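PDB 1FKM: protein (GYP1P) from Saccharomyces cerevisiae, which stimulates GTP hydrolysis by Ypt/Rab GTPases such as Ypt1 and Ypt7, supplying a catalytic arginine and glutamine in trans through its TBC domain. Local coordinates for residues H195-I200 with W236-L241. Sequence-based numbering, arbitrary orientation.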
loop_
_atom_site.group_PDB
_atom_site.type_symbol
_atom_site.label_atom_id
_atom_site.label_comp_id
_atom_site.label_asym_id
_atom_site.label_seq_id
_atom_site.Cartn_x
_atom_site.Cartn_y
_atom_site.Cartn_z
ATOM N N HIS A 195 13.059 -2.474 14.629
ATOM C CA HIS A 195 12.930 -3.492 15.668
ATOM C C HIS A 195 12.055 -3.047 16.839
ATOM O O HIS A 195 12.286 -1.998 17.443
ATOM C CB HIS A 195 14.325 -3.899 16.166
ATOM C CG HIS A 195 14.314 -5.044 17.131
ATOM N ND1 HIS A 195 13.524 -6.159 16.956
ATOM C CD2 HIS A 195 15.017 -5.256 18.269
ATOM C CE1 HIS A 195 13.739 -7.008 17.945
ATOM N NE2 HIS A 195 14.639 -6.484 18.756
ATOM N N GLY A 196 11.050 -3.863 17.156
ATOM C CA GLY A 196 10.130 -3.544 18.235
ATOM C C GLY A 196 8.908 -2.810 17.705
ATOM O O GLY A 196 7.936 -2.586 18.429
ATOM N N GLN A 197 8.967 -2.433 16.429
ATOM C CA GLN A 197 7.882 -1.723 15.758
ATOM C C GLN A 197 7.180 -0.712 16.659
ATOM O O GLN A 197 5.959 -0.747 16.832
ATOM C CB GLN A 197 6.877 -2.733 15.181
ATOM C CG GLN A 197 7.501 -3.612 14.102
ATOM C CD GLN A 197 6.494 -4.460 13.351
ATOM O OE1 GLN A 197 6.207 -5.598 13.734
ATOM N NE2 GLN A 197 5.949 -3.905 12.272
ATOM N N PRO A 198 7.954 0.218 17.242
ATOM C CA PRO A 198 7.396 1.242 18.125
ATOM C C PRO A 198 6.320 2.071 17.429
ATOM O O PRO A 198 5.371 2.524 18.063
ATOM C CB PRO A 198 8.623 2.066 18.511
ATOM C CG PRO A 198 9.505 1.935 17.313
ATOM C CD PRO A 198 9.389 0.460 17.004
ATOM N N GLY A 199 6.465 2.253 16.119
ATOM C CA GLY A 199 5.489 3.027 15.373
ATOM C C GLY A 199 4.110 2.391 15.350
ATOM O O GLY A 199 3.101 3.088 15.418
ATOM N N ILE A 200 4.061 1.069 15.241
ATOM C CA ILE A 200 2.791 0.358 15.218
ATOM C C ILE A 200 2.133 0.399 16.595
ATOM O O ILE A 200 0.922 0.615 16.703
ATOM C CB ILE A 200 2.964 -1.119 14.809
ATOM C CG1 ILE A 200 3.574 -1.221 13.405
ATOM C CG2 ILE A 200 1.606 -1.830 14.871
ATOM C CD1 ILE A 200 2.784 -0.528 12.321
ATOM N N TRP A 236 -4.100 -4.385 11.184
ATOM C CA TRP A 236 -4.657 -3.234 10.474
ATOM C C TRP A 236 -3.552 -2.205 10.236
ATOM O O TRP A 236 -3.428 -1.640 9.151
ATOM C CB TRP A 236 -5.762 -2.566 11.295
ATOM C CG TRP A 236 -7.044 -3.350 11.422
ATOM C CD1 TRP A 236 -7.256 -4.657 11.091
ATOM C CD2 TRP A 236 -8.284 -2.856 11.937
ATOM N NE1 TRP A 236 -8.562 -5.009 11.370
ATOM C CE2 TRP A 236 -9.211 -3.919 11.891
ATOM C CE3 TRP A 236 -8.699 -1.613 12.434
ATOM C CZ2 TRP A 236 -10.533 -3.778 12.327
ATOM C CZ3 TRP A 236 -10.012 -1.471 12.867
ATOM C CH2 TRP A 236 -10.912 -2.549 12.811
HETATM N N MSE A 237 -2.755 -1.962 11.269
HETATM C CA MSE A 237 -1.672 -0.991 11.176
HETATM C C MSE A 237 -0.468 -1.502 10.389
HETATM O O MSE A 237 0.046 -0.809 9.514
HETATM C CB MSE A 237 -1.222 -0.578 12.577
HETATM C CG MSE A 237 -1.549 0.855 12.917
HETATM SE SE MSE A 237 -3.409 1.278 12.647
HETATM C CE MSE A 237 -4.034 1.097 14.464
ATOM N N ASN A 238 -0.038 -2.721 10.701
ATOM C CA ASN A 238 1.125 -3.328 10.068
ATOM C C ASN A 238 1.017 -3.465 8.547
ATOM O O ASN A 238 2.002 -3.270 7.836
ATOM C CB ASN A 238 1.394 -4.702 10.698
ATOM C CG ASN A 238 2.793 -5.217 10.406
ATOM O OD1 ASN A 238 3.779 -4.506 10.606
ATOM N ND2 ASN A 238 2.888 -6.460 9.947
ATOM N N CYS A 239 -0.176 -3.787 8.051
ATOM C CA CYS A 239 -0.374 -3.960 6.610
ATOM C C CYS A 239 -1.279 -2.886 6.002
ATOM O O CYS A 239 -1.801 -3.060 4.905
ATOM C CB CYS A 239 -0.974 -5.346 6.338
ATOM S SG CYS A 239 -0.141 -6.704 7.197
ATOM N N LEU A 240 -1.451 -1.776 6.714
ATOM C CA LEU A 240 -2.304 -0.685 6.252
ATOM C C LEU A 240 -3.679 -1.166 5.764
ATOM O O LEU A 240 -4.127 -0.804 4.671
ATOM C CB LEU A 240 -1.603 0.111 5.140
ATOM C CG LEU A 240 -0.329 0.876 5.514
ATOM C CD1 LEU A 240 0.194 1.618 4.294
ATOM C CD2 LEU A 240 -0.620 1.862 6.640
ATOM N N LEU A 241 -4.338 -1.982 6.585
ATOM C CA LEU A 241 -5.674 -2.512 6.285
ATOM C C LEU A 241 -5.793 -3.435 5.076
ATOM O O LEU A 241 -6.888 -3.900 4.751
ATOM C CB LEU A 241 -6.676 -1.358 6.133
ATOM C CG LEU A 241 -7.176 -0.697 7.421
ATOM C CD1 LEU A 241 -8.056 0.506 7.093
ATOM C CD2 LEU A 241 -7.957 -1.714 8.234
#
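With CG anti to the carbonyl carbon (chi1 -64°) and the chain extended beyond it, Q197 reaches out from the N-cap of helix 198-214 to N238, whose own CG lies anti to the backbone N; that torsion carries the N238 amide toward Q197, and the rotation about CB-CG presents OD1. The start of one helix thus touches the end of another, helix 230-238, in the all-helical Rab-GAP TBC domain. Q197 NE2 donates to N238 OD1 at 2.8 Å; the acceptor lies close to the plane of the Q197 amide, but the donor stands 32° out of the N238 carbonyl plane. The two side chains meet nearly perpendicular, with their amide planes 69° apart. Both amides have a second partner: Q197 NE2 also donates to N192 O, and N238 ND2 to the backbone O of Q131, the glutamine finger, consistent with a second-shell role for N238 in positioning it.

Beside this polar pair, the I200 and M237 (selenomethionine) side chains run alongside with opposite headings. Beyond CB, M237 turns off and packs between helix 324-338 and helix 198-214, against H328, C332, V204 and L207. A Schellman motif with L240 as C-prime residue closes helix 230-238, L241 N bonding to W236 O. Beside the Q197-N238 hydrogen bond, I200 CD1 rests 3.9 Å from N238 N, while I200 CG2 meets M237 CB, also at 3.9 Å.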